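Local coordinates for putative nitrate transport protein (Thermoplasma volcanium, PDB 3MST) that is of unknown function but may bind a small solute for transport, in the manner of periplasmic-type binding proteins, at residues 34-39 with 187-192; 78-83 with 158-163; 122-127 with 134-139; 140-145 with 206-211. All blocks are in the same frame, centred on the assembly; numbering follows the deposited sequence. Where two conformers were deposited one is given.

Contact 1. Residues 34-39 with 187-192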
loop_
_atom_site.group_PDB
_atom_site.type_symbol
_atom_site.label_atom_id
_atom_site.label_comp_id
_atom_site.label_asym_id
_atom_site.label_seq_id
_atom_site.Cartn_x
_atom_site.Cartn_y
_atom_site.Cartn_z
ATOM N N LEU A 34 11.317 -1.015 -4.481
ATOM C CA LEU A 34 12.288 -2.121 -4.592
ATOM C C LEU A 34 12.273 -2.720 -5.996
ATOM O O LEU A 34 13.340 -3.135 -6.495
ATOM C CB LEU A 34 12.064 -3.174 -3.514
ATOM C CG LEU A 34 12.286 -2.587 -2.096
ATOM C CD1 LEU A 34 12.009 -3.683 -1.018
ATOM C CD2 LEU A 34 13.678 -1.960 -1.903
ATOM N N LEU A 35 11.139 -2.713 -6.713
ATOM C CA LEU A 35 11.102 -3.205 -8.077
ATOM C C LEU A 35 12.029 -2.414 -8.948
ATOM O O LEU A 35 12.715 -2.976 -9.792
ATOM C CB LEU A 35 9.696 -3.134 -8.702
ATOM C CG LEU A 35 8.628 -4.047 -8.091
ATOM C CD1 LEU A 35 7.348 -3.902 -8.885
ATOM C CD2 LEU A 35 9.051 -5.549 -8.075
ATOM N N VAL A 36 12.030 -1.110 -8.795
ATOM C CA VAL A 36 12.716 -0.264 -9.777
ATOM C C VAL A 36 14.221 -0.406 -9.702
ATOM O O VAL A 36 14.899 -0.173 -10.716
ATOM C CB VAL A 36 12.286 1.208 -9.726
ATOM C CG1 VAL A 36 10.814 1.326 -10.147
ATOM C CG2 VAL A 36 12.540 1.908 -8.364
ATOM N N ILE A 37 14.757 -0.727 -8.526
ATOM C CA ILE A 37 16.215 -0.899 -8.351
ATOM C C ILE A 37 16.571 -2.338 -7.960
ATOM O O ILE A 37 17.644 -2.595 -7.392
ATOM C CB ILE A 37 16.809 0.117 -7.366
ATOM C CG1 ILE A 37 16.158 0.005 -5.975
ATOM C CG2 ILE A 37 16.762 1.531 -7.955
ATOM C CD1 ILE A 37 16.962 0.732 -4.906
ATOM N N GLU A 38 15.712 -3.298 -8.312
ATOM C CA GLU A 38 15.904 -4.699 -7.924
ATOM C C GLU A 38 17.344 -5.206 -8.164
ATOM O O GLU A 38 17.925 -5.901 -7.347
ATOM C CB GLU A 38 14.903 -5.598 -8.647
ATOM C CG GLU A 38 15.062 -7.050 -8.341
ATOM C CD GLU A 38 14.092 -7.976 -9.070
ATOM O OE1 GLU A 38 13.388 -7.487 -9.982
ATOM O OE2 GLU A 38 14.126 -9.176 -8.744
ATOM N N GLU A 39 17.831 -4.899 -9.363
ATOM C CA GLU A 39 19.093 -5.381 -9.850
ATOM C C GLU A 39 20.296 -4.813 -9.104
ATOM O O GLU A 39 21.410 -5.282 -9.334
ATOM C CB GLU A 39 19.218 -5.080 -11.331
ATOM C CG GLU A 39 18.172 -5.786 -12.214
ATOM C CD GLU A 39 16.791 -5.143 -12.175
ATOM O OE1 GLU A 39 16.633 -3.967 -11.735
ATOM O OE2 GLU A 39 15.816 -5.797 -12.660
ATOM N N GLU A 187 9.306 8.034 -16.097
ATOM C CA GLU A 187 9.026 7.176 -17.254
ATOM C C GLU A 187 9.664 5.814 -17.129
ATOM O O GLU A 187 9.003 4.762 -17.369
ATOM C CB GLU A 187 9.406 7.805 -18.608
ATOM C CG GLU A 187 9.175 6.867 -19.842
ATOM N N ARG A 188 10.960 5.800 -16.794
ATOM C CA ARG A 188 11.645 4.523 -16.668
ATOM C C ARG A 188 11.018 3.695 -15.550
ATOM O O ARG A 188 10.897 2.473 -15.672
ATOM C CB ARG A 188 13.112 4.733 -16.345
ATOM C CG ARG A 188 13.919 3.451 -16.424
ATOM N N ALA A 189 10.744 4.356 -14.424
ATOM C CA ALA A 189 10.094 3.663 -13.286
ATOM C C ALA A 189 8.762 3.085 -13.707
ATOM O O ALA A 189 8.472 1.912 -13.428
ATOM C CB ALA A 189 9.907 4.643 -12.117
ATOM N N ALA A 190 7.975 3.842 -14.467
ATOM C CA ALA A 190 6.695 3.329 -14.964
ATOM C C ALA A 190 6.847 2.089 -15.866
ATOM O O ALA A 190 6.079 1.112 -15.753
ATOM C CB ALA A 190 5.908 4.425 -15.685
ATOM N N GLU A 191 7.838 2.094 -16.757
ATOM C CA GLU A 191 8.044 0.924 -17.597
ATOM C C GLU A 191 8.478 -0.292 -16.795
ATOM O O GLU A 191 7.996 -1.395 -17.041
ATOM C CB GLU A 191 9.086 1.210 -18.681
ATOM C CG GLU A 191 8.865 2.472 -19.471
ATOM C CD GLU A 191 9.862 2.628 -20.601
ATOM O OE1 GLU A 191 10.781 1.760 -20.738
ATOM O OE2 GLU A 191 9.725 3.628 -21.339
ATOM N N ILE A 192 9.374 -0.096 -15.814
ATOM C CA ILE A 192 9.815 -1.204 -14.989
ATOM C C ILE A 192 8.658 -1.787 -14.182
ATOM O O ILE A 192 8.478 -2.992 -14.108
ATOM C CB ILE A 192 10.990 -0.796 -14.042
ATOM C CG1 ILE A 192 12.257 -0.454 -14.847
ATOM C CG2 ILE A 192 11.259 -1.938 -13.088
ATOM C CD1 ILE A 192 13.162 0.540 -14.054
#
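Ile192 leans over residues 35-36 of the short helix 32-36 and meets them mainly through backbone atoms: its CG2 methyl lies 3.7 Å from Leu35 O, and its CD1 lies 3.8 Å from Val36 O. One isoleucine thus covers two consecutive carbonyls with its two methyl-bearing branches. The split follows from the first torsion (chi1 -66°), which sets CG2 opposite the backbone N and sends CG1, with CD1 beyond it, to the side of that N. One turn earlier on helix 186-197, Ala189 supplies the second touching point. Its small side chain lets the two backbones approach, Val36 CA standing 5.9 Å from Ala189 CA. The methyl Ala189 CB meets Val36 CG1 at 4.0 Å. The same Val36 CG1 also stands 4.4 Å from Ile192 CG2, a looser approach that places the valine methyl beside both residues of the longer helix.

This is helix-to-helix packing within the lobe built on the six-stranded mixed sheet, where helix 169-184 also takes part: Phe181 and Ile182 touch Val36. The packing is entirely apolar in its side chains, and Val36 and Ala189 are buried.

The character changes at Glu38 and Glu39, which both form salt bridges to Lys196, one turn beyond Ile192 on the long helix, and the same ammonium group is hydrogen-bonded to Leu35 O. That carbonyl therefore has a methyl of Ile192 against it as well as a charged donor. Glu39 is exposed and Glu38 partly so.

Contact 2. Residues 78-83 with 158-163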
loop_
_atom_site.group_PDB
_atom_site.type_symbol
_atom_site.label_atom_id
_atom_site.label_comp_id
_atom_site.label_asym_id
_atom_site.label_seq_id
_atom_site.Cartn_x
_atom_site.Cartn_y
_atom_site.Cartn_z
ATOM N N ILE A 78 1.642 6.032 1.330
ATOM C CA ILE A 78 1.565 6.013 -0.131
ATOM C C ILE A 78 0.166 6.469 -0.528
ATOM O O ILE A 78 -0.804 5.956 -0.010
ATOM C CB ILE A 78 1.824 4.593 -0.677
ATOM C CG1 ILE A 78 3.018 3.915 -0.012
ATOM C CG2 ILE A 78 2.034 4.660 -2.209
ATOM C CD1 ILE A 78 3.208 2.460 -0.413
ATOM N N ASP A 79 0.054 7.451 -1.424
ATOM C CA ASP A 79 -1.261 7.955 -1.809
ATOM C C ASP A 79 -1.729 7.176 -3.023
ATOM O O ASP A 79 -1.347 7.474 -4.148
ATOM C CB ASP A 79 -1.181 9.440 -2.091
ATOM C CG ASP A 79 -2.546 10.111 -2.155
ATOM O OD1 ASP A 79 -3.547 9.475 -1.793
ATOM O OD2 ASP A 79 -2.570 11.291 -2.552
HETATM N N MSE A 80 -2.495 6.122 -2.770
HETATM C CA MSE A 80 -2.842 5.096 -3.771
HETATM C C MSE A 80 -4.299 5.133 -4.214
HETATM O O MSE A 80 -4.641 4.489 -5.207
HETATM C CB MSE A 80 -2.599 3.709 -3.168
HETATM C CG MSE A 80 -1.200 3.464 -2.745
HETATM SE SE MSE A 80 -0.903 1.800 -1.863
HETATM C CE MSE A 80 -1.555 2.214 -0.119
ATOM N N TYR A 81 -5.151 5.838 -3.462
ATOM C CA TYR A 81 -6.612 5.765 -3.656
ATOM C C TYR A 81 -7.239 7.137 -3.884
ATOM O O TYR A 81 -6.742 8.170 -3.386
ATOM C CB TYR A 81 -7.267 5.133 -2.403
ATOM C CG TYR A 81 -6.804 3.713 -2.169
ATOM C CD1 TYR A 81 -7.199 2.686 -3.007
ATOM C CD2 TYR A 81 -5.899 3.401 -1.174
ATOM C CE1 TYR A 81 -6.729 1.401 -2.856
ATOM C CE2 TYR A 81 -5.441 2.108 -1.015
ATOM C CZ TYR A 81 -5.837 1.127 -1.842
ATOM O OH TYR A 81 -5.324 -0.136 -1.668
ATOM N N SER A 82 -8.371 7.119 -4.610
ATOM C CA SER A 82 -9.130 8.291 -4.924
ATOM C C SER A 82 -10.583 8.095 -4.494
ATOM O O SER A 82 -11.111 6.979 -4.571
ATOM C CB SER A 82 -9.158 8.530 -6.424
ATOM O OG SER A 82 -7.975 9.216 -6.847
ATOM N N ILE A 83 -11.174 9.161 -3.984
ATOM C CA ILE A 83 -12.588 9.211 -3.654
ATOM C C ILE A 83 -13.313 9.901 -4.816
ATOM O O ILE A 83 -12.974 11.006 -5.223
ATOM C CB ILE A 83 -12.809 9.966 -2.338
ATOM C CG1 ILE A 83 -12.038 9.326 -1.179
ATOM C CG2 ILE A 83 -14.335 10.100 -2.021
ATOM C CD1 ILE A 83 -11.899 10.286 0.052
ATOM N N PRO A 158 0.558 5.715 8.194
ATOM C CA PRO A 158 1.035 4.819 7.153
ATOM C C PRO A 158 0.173 3.576 7.024
ATOM O O PRO A 158 0.007 2.802 7.983
ATOM C CB PRO A 158 2.445 4.446 7.629
ATOM C CG PRO A 158 2.408 4.636 9.089
ATOM C CD PRO A 158 1.531 5.823 9.297
ATOM N N SER A 159 -0.359 3.340 5.836
ATOM C CA SER A 159 -1.166 2.145 5.592
ATOM C C SER A 159 -0.420 0.907 5.166
ATOM O O SER A 159 -1.014 -0.187 5.092
ATOM C CB SER A 159 -2.278 2.449 4.574
ATOM O OG SER A 159 -1.742 2.629 3.272
ATOM N N CYS A 160 0.890 1.033 4.879
ATOM C CA CYS A 160 1.724 -0.085 4.500
ATOM C C CYS A 160 2.853 -0.213 5.494
ATOM O O CYS A 160 3.217 0.746 6.181
ATOM C CB CYS A 160 2.240 0.100 3.088
ATOM S SG CYS A 160 0.938 0.065 1.833
ATOM N N ALA A 161 3.374 -1.429 5.610
ATOM C CA ALA A 161 4.334 -1.744 6.637
ATOM C C ALA A 161 5.417 -2.667 6.156
ATOM O O ALA A 161 5.224 -3.415 5.182
ATOM C CB ALA A 161 3.600 -2.389 7.844
HETATM N N MSE A 162 6.547 -2.639 6.862
HETATM C CA MSE A 162 7.657 -3.580 6.666
HETATM C C MSE A 162 7.782 -4.352 7.980
HETATM O O MSE A 162 7.752 -3.751 9.037
HETATM C CB MSE A 162 8.985 -2.822 6.394
HETATM C CG MSE A 162 8.870 -1.649 5.432
HETATM SE SE MSE A 162 10.687 -1.104 4.989
HETATM C CE MSE A 162 10.163 0.553 4.118
ATOM N N ALA A 163 7.913 -5.657 7.906
ATOM C CA ALA A 163 7.949 -6.519 9.107
ATOM C C ALA A 163 8.994 -7.596 8.984
ATOM O O ALA A 163 9.263 -8.101 7.872
ATOM C CB ALA A 163 6.564 -7.146 9.365
#
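This is a buried, mostly apolar side-chain contact near the centre of the molecule, made where the chain passes from the six-stranded sheet to the five-stranded one. Residues 78-80 lie between strand 71-77 of the first sheet and strand 81-85 of the second, and they pack against the start of strand 160-164. The backbones stay well apart, with Ile78 CA and Pro158 CA 7.4 Å from each other, so long side chains bridge the gap.

Cys160 is the shared target. Its SG is met by the terminal methyls of two residues, CD1 of Ile78 at 4.0 Å and CE of Met80, a selenomethionine, at 3.8 Å. The Met80 chain runs extended as far as SE and then bends (chi3 -79°), which turns CE toward the pair Ser159 and Cys160. That methyl also sits 3.4 Å from Ser159 OG, a close van der Waals approach to a polar atom. Ile78 arrives by its long branch: CG1 lies opposite the carbonyl carbon (chi1 -45°) and carries CD1 across to the sulfur.

The hydroxyl of Ser159 is not left to the methyl alone, since OG is hydrogen-bonded to an unidentified bound molecule, which also pairs with Ile78 O. An acetate ion lies about 4 Å from the Met80 side chain. Both are probably from the crystallisation liquor, but they gather at the junction of the two sheets. Two alpha/beta lobes joined by crossing segments, with small molecules bound where they meet, are consistent with the cleft of a periplasmic-type binding protein.

Contact 3. Residues 122-127 with 134-139. With EDO (1,2-ethanediol), chain L.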
loop_
_atom_site.group_PDB
_atom_site.type_symbol
_atom_site.label_atom_id
_atom_site.label_comp_id
_atom_site.label_asym_id
_atom_site.label_seq_id
_atom_site.Cartn_x
_atom_site.Cartn_y
_atom_site.Cartn_z
ATOM N N ASP A 122 -15.455 -0.603 -12.622
ATOM C CA ASP A 122 -16.409 0.018 -13.552
ATOM C C ASP A 122 -17.690 0.404 -12.797
ATOM O O ASP A 122 -18.273 1.444 -13.064
ATOM C CB ASP A 122 -16.760 -0.904 -14.721
ATOM C CG ASP A 122 -15.562 -1.227 -15.593
ATOM O OD1 ASP A 122 -14.667 -0.393 -15.739
ATOM O OD2 ASP A 122 -15.521 -2.330 -16.187
ATOM N N THR A 123 -18.149 -0.474 -11.918
ATOM C CA THR A 123 -19.365 -0.198 -11.132
ATOM C C THR A 123 -19.164 0.980 -10.202
ATOM O O THR A 123 -20.032 1.860 -10.052
ATOM C CB THR A 123 -19.773 -1.410 -10.324
ATOM O OG1 THR A 123 -20.099 -2.454 -11.230
ATOM C CG2 THR A 123 -20.971 -1.090 -9.375
ATOM N N CYS A 124 -17.988 1.046 -9.603
ATOM C CA CYS A 124 -17.663 2.176 -8.744
ATOM C C CYS A 124 -17.745 3.507 -9.485
ATOM O O CYS A 124 -18.307 4.480 -9.017
ATOM C CB CYS A 124 -16.262 2.018 -8.165
ATOM S SG CYS A 124 -16.132 0.760 -6.847
ATOM N N ILE A 125 -17.161 3.550 -10.684
ATOM C CA ILE A 125 -17.228 4.752 -11.470
ATOM C C ILE A 125 -18.678 5.129 -11.805
ATOM O O ILE A 125 -19.073 6.283 -11.707
ATOM C CB ILE A 125 -16.362 4.624 -12.799
ATOM C CG1 ILE A 125 -14.875 4.490 -12.451
ATOM C CG2 ILE A 125 -16.643 5.798 -13.776
ATOM C CD1 ILE A 125 -14.034 4.086 -13.626
ATOM N N LYS A 126 -19.426 4.164 -12.283
ATOM C CA LYS A 126 -20.814 4.421 -12.682
ATOM C C LYS A 126 -21.639 4.928 -11.515
ATOM O O LYS A 126 -22.376 5.911 -11.650
ATOM C CB LYS A 126 -21.424 3.143 -13.260
ATOM C CG LYS A 126 -22.886 3.355 -13.653
ATOM C CD LYS A 126 -23.438 2.203 -14.447
ATOM C CE LYS A 126 -23.685 0.985 -13.629
ATOM N NZ LYS A 126 -24.285 -0.134 -14.482
HETATM N N MSE A 127 -21.540 4.252 -10.371
HETATM C CA MSE A 127 -22.381 4.659 -9.255
HETATM C C MSE A 127 -21.967 5.998 -8.650
HETATM O O MSE A 127 -22.827 6.754 -8.159
HETATM C CB MSE A 127 -22.525 3.555 -8.232
HETATM C CG MSE A 127 -23.041 2.219 -8.754
HETATM SE SE MSE A 127 -24.776 2.376 -9.713
HETATM C CE MSE A 127 -25.918 2.740 -8.146
ATOM N N ALA A 134 -17.409 6.605 -4.201
ATOM C CA ALA A 134 -16.630 5.400 -4.380
ATOM C C ALA A 134 -15.201 5.667 -3.882
ATOM O O ALA A 134 -14.739 6.806 -3.887
ATOM C CB ALA A 134 -16.603 4.924 -5.821
ATOM N N LEU A 135 -14.518 4.587 -3.522
ATOM C CA LEU A 135 -13.115 4.624 -3.146
ATOM C C LEU A 135 -12.420 3.583 -4.004
ATOM O O LEU A 135 -12.707 2.382 -3.902
ATOM C CB LEU A 135 -12.936 4.334 -1.672
ATOM C CG LEU A 135 -11.530 4.577 -1.089
ATOM C CD1 LEU A 135 -10.490 3.566 -1.545
ATOM C CD2 LEU A 135 -11.036 5.958 -1.343
ATOM N N VAL A 136 -11.537 4.033 -4.885
ATOM C CA VAL A 136 -10.901 3.157 -5.862
ATOM C C VAL A 136 -9.416 3.450 -5.920
ATOM O O VAL A 136 -8.958 4.534 -5.566
ATOM C CB VAL A 136 -11.520 3.342 -7.302
ATOM C CG1 VAL A 136 -13.005 3.018 -7.281
ATOM C CG2 VAL A 136 -11.284 4.758 -7.812
ATOM N N GLY A 137 -8.645 2.501 -6.398
ATOM C CA GLY A 137 -7.251 2.800 -6.702
ATOM C C GLY A 137 -7.155 3.849 -7.789
ATOM O O GLY A 137 -7.976 3.922 -8.698
ATOM N N ASN A 138 -6.066 4.606 -7.791
ATOM C CA ASN A 138 -5.878 5.681 -8.751
ATOM C C ASN A 138 -5.786 5.156 -10.189
ATOM O O ASN A 138 -6.054 5.891 -11.106
ATOM C CB ASN A 138 -4.629 6.490 -8.426
ATOM C CG ASN A 138 -4.743 7.240 -7.134
ATOM O OD1 ASN A 138 -5.853 7.517 -6.670
ATOM N ND2 ASN A 138 -3.599 7.594 -6.556
ATOM N N GLU A 139 -5.450 3.883 -10.358
ATOM C CA GLU A 139 -5.415 3.276 -11.697
ATOM C C GLU A 139 -6.804 3.121 -12.304
ATOM O O GLU A 139 -6.949 3.060 -13.542
ATOM C CB GLU A 139 -4.678 1.940 -11.721
ATOM C CG GLU A 139 -5.372 0.700 -11.111
ATOM C CD GLU A 139 -5.446 0.672 -9.588
ATOM O OE1 GLU A 139 -4.883 1.558 -8.905
ATOM O OE2 GLU A 139 -6.082 -0.287 -9.079
HETATM C C1 EDO L . -14.696 -4.366 -14.028
HETATM O O1 EDO L . -14.155 -3.210 -13.350
HETATM C C2 EDO L . -13.750 -5.549 -14.190
HETATM O O2 EDO L . -13.113 -5.921 -12.950
#
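Helix 121-129 packs on a face of the five-stranded mixed sheet, against the strand that follows it, 133-137, and Cys124 is the residue that meets the strand. Its CB sits against two side chains of that strand, 3.5 Å from Val136 CG1 and 3.7 Å from Ala134 CB. Ala134 and Val136 are two apart and direct their CB atoms to the same face of the sheet, so the cysteine touches both at once. Ala134 CB has a second neighbour on the helix, the carbonyl oxygen of Cys124 at 3.6 Å. The sulfur takes a smaller share: SG reaches Val136 CG1 at 3.9 Å.

Small residues allow this closeness, and the backbones come within 5.5 Å between Cys124 CA and Ala134 CA. Val136 presents CG1, the methyl set opposite its carbonyl carbon (chi1 -60°), toward the helix. A short turn joins helix to strand, making a local alpha/beta unit in which the strand runs between 91-94, its parallel neighbour, and 81-85, its antiparallel one. Tyr93 of strand 91-94 touches Cys124 and Ala134 as well, extending the apolar packing to the neighbouring strand.

Near its N-terminal end the same helix binds a molecule of 1,2-ethanediol, probably from the crystallisation liquor. Asp122 N donates to its O1 over 3.0 Å with a nearly straight N-H...O angle of 163°. The carboxylate of Asp122 lies alongside, its OD2 3.1 Å from the diol carbon C1, on the exposed surface of the helix and facing away from the buried cysteine.

Contact 4. Residues 140-145 with 206-211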
loop_
_atom_site.group_PDB
_atom_site.type_symbol
_atom_site.label_atom_id
_atom_site.label_comp_id
_atom_site.label_asym_id
_atom_site.label_seq_id
_atom_site.Cartn_x
_atom_site.Cartn_y
_atom_site.Cartn_z
ATOM N N ILE A 140 -7.832 3.139 -11.468
ATOM C CA ILE A 140 -9.239 3.096 -11.901
ATOM C C ILE A 140 -9.733 4.450 -12.315
ATOM O O ILE A 140 -10.351 4.616 -13.384
ATOM C CB ILE A 140 -10.129 2.440 -10.786
ATOM C CG1 ILE A 140 -9.651 1.018 -10.489
ATOM C CG2 ILE A 140 -11.595 2.563 -11.155
ATOM C CD1 ILE A 140 -9.652 0.058 -11.652
ATOM N N SER A 141 -9.517 5.450 -11.487
ATOM C CA SER A 141 -9.934 6.809 -11.755
ATOM C C SER A 141 -9.203 7.733 -10.794
ATOM O O SER A 141 -9.024 7.397 -9.619
ATOM C CB SER A 141 -11.472 6.980 -11.611
ATOM O OG SER A 141 -11.899 8.263 -12.034
ATOM N N ILE A 142 -8.853 8.915 -11.298
ATOM C CA ILE A 142 -8.358 9.970 -10.445
ATOM C C ILE A 142 -9.520 10.714 -9.858
ATOM O O ILE A 142 -10.547 10.996 -10.484
ATOM C CB ILE A 142 -7.446 10.936 -11.179
ATOM C CG1 ILE A 142 -6.236 10.163 -11.673
ATOM C CG2 ILE A 142 -6.999 12.071 -10.249
ATOM C CD1 ILE A 142 -5.734 9.159 -10.654
ATOM N N GLY A 143 -9.378 11.002 -8.595
ATOM C CA GLY A 143 -10.407 11.798 -7.924
ATOM C C GLY A 143 -9.773 12.517 -6.743
ATOM O O GLY A 143 -8.585 12.861 -6.796
ATOM N N LYS A 144 -10.518 12.685 -5.664
ATOM C CA LYS A 144 -9.993 13.396 -4.483
ATOM C C LYS A 144 -9.046 12.443 -3.790
ATOM O O LYS A 144 -9.392 11.292 -3.554
ATOM C CB LYS A 144 -11.110 13.798 -3.511
ATOM C CG LYS A 144 -10.627 14.385 -2.202
ATOM C CD LYS A 144 -11.782 14.836 -1.255
ATOM C CE LYS A 144 -11.234 15.531 0.024
ATOM N NZ LYS A 144 -12.055 16.653 0.476
ATOM N N SER A 145 -7.863 12.927 -3.411
ATOM C CA SER A 145 -6.879 12.078 -2.723
ATOM C C SER A 145 -7.413 11.527 -1.414
ATOM O O SER A 145 -7.867 12.296 -0.551
ATOM C CB SER A 145 -5.620 12.915 -2.454
ATOM O OG SER A 145 -4.816 12.354 -1.445
ATOM N N LYS A 206 2.396 5.445 -16.169
ATOM C CA LYS A 206 2.949 6.778 -16.435
ATOM C C LYS A 206 2.009 7.910 -15.961
ATOM O O LYS A 206 2.440 8.954 -15.510
ATOM C CB LYS A 206 3.220 6.967 -17.942
ATOM C CG LYS A 206 4.413 6.205 -18.434
ATOM C CD LYS A 206 4.610 6.266 -19.971
ATOM C CE LYS A 206 6.040 5.774 -20.295
ATOM N NZ LYS A 206 6.117 4.745 -21.375
ATOM N N LYS A 207 0.704 7.687 -16.078
ATOM C CA LYS A 207 -0.244 8.703 -15.654
ATOM C C LYS A 207 -0.287 8.876 -14.148
ATOM O O LYS A 207 -0.463 9.977 -13.651
ATOM C CB LYS A 207 -1.645 8.333 -16.144
ATOM C CG LYS A 207 -2.741 9.324 -15.818
ATOM N N ILE A 208 -0.161 7.781 -13.403
ATOM C CA ILE A 208 -0.410 7.820 -11.953
ATOM C C ILE A 208 0.825 7.785 -11.051
ATOM O O ILE A 208 0.704 8.012 -9.842
ATOM C CB ILE A 208 -1.416 6.712 -11.519
ATOM C CG1 ILE A 208 -0.798 5.313 -11.523
ATOM C CG2 ILE A 208 -2.733 6.811 -12.346
ATOM C CD1 ILE A 208 -1.739 4.205 -11.117
ATOM N N ILE A 209 1.991 7.520 -11.609
ATOM C CA ILE A 209 3.176 7.220 -10.789
ATOM C C ILE A 209 3.554 8.363 -9.878
ATOM O O ILE A 209 4.012 8.160 -8.765
ATOM C CB ILE A 209 4.376 6.739 -11.648
ATOM C CG1 ILE A 209 5.471 6.149 -10.727
ATOM C CG2 ILE A 209 4.836 7.862 -12.614
ATOM C CD1 ILE A 209 6.472 5.386 -11.460
ATOM N N GLY A 210 3.350 9.597 -10.334
ATOM C CA GLY A 210 3.713 10.753 -9.518
ATOM C C GLY A 210 2.837 11.043 -8.314
ATOM O O GLY A 210 3.169 11.860 -7.451
ATOM N N ILE A 211 1.662 10.402 -8.275
ATOM C CA ILE A 211 0.718 10.643 -7.183
ATOM C C ILE A 211 1.167 9.938 -5.908
ATOM O O ILE A 211 0.883 10.386 -4.816
ATOM C CB ILE A 211 -0.725 10.218 -7.562
ATOM C CG1 ILE A 211 -1.193 10.912 -8.864
ATOM C CG2 ILE A 211 -1.695 10.488 -6.394
ATOM C CD1 ILE A 211 -2.486 10.339 -9.454
#
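The two backbones keep their distance: the closest pair of CA atoms, Ile142 CA and Ile208 CA, is 8.4 Å apart, and the link is made by isoleucine side chains alone. Ile142 projects from the loop before strand 144-145 and, in the one of its two modelled conformers described, brings its CD1 methyl to two residues three apart. It meets Ile211 CD1 at 3.7 Å, the two side chains reaching for one another tip to tip. The approach to Ile208 is looser and at a slant, with Ile142 CD1 4.2 Å from Ile208 CG2. The methyl CG2 is offered because Ile208 has its CG1 branch between the backbone N and the carbonyl carbon (chi1 74°), leaving CG2 opposite that carbon. A backbone bond from Ile211 N to Ile208 O, 3.0 Å long, ties the two receiving residues together. Ile142 is exposed and Ile208 buried, so the contact runs from the surface inward.

Ile208 and Ile211 also rest on Glu139 and Asn138, just past strand 133-137. On the other side of segment 206-211, Lys206 and Ile209 pack on helix 186-197, which places this region between that helix and edge strand 144-145 of the five-stranded sheet.

Overall arrangement
From the N terminus, 34-39 opens contact 1, a long loop that closes only at 187-192 and contains contacts 2 and 3 whole. Contact 2 opens at 78-83 and closes at 158-163, joining the crossing between the sheets to the first sheet. Inside it, contact 3 closes a short helix-strand loop. Contact 4 starts at 140-145, directly after contact 3 has closed, and ends at 206-211, so it crosses both contact 1 and contact 2. Strands 81-85, 133-137 and 144-145 lie in the same sheet and join contacts 2, 3 and 4; helices 186-197 and 202-208 connect contact 4 to contact 1.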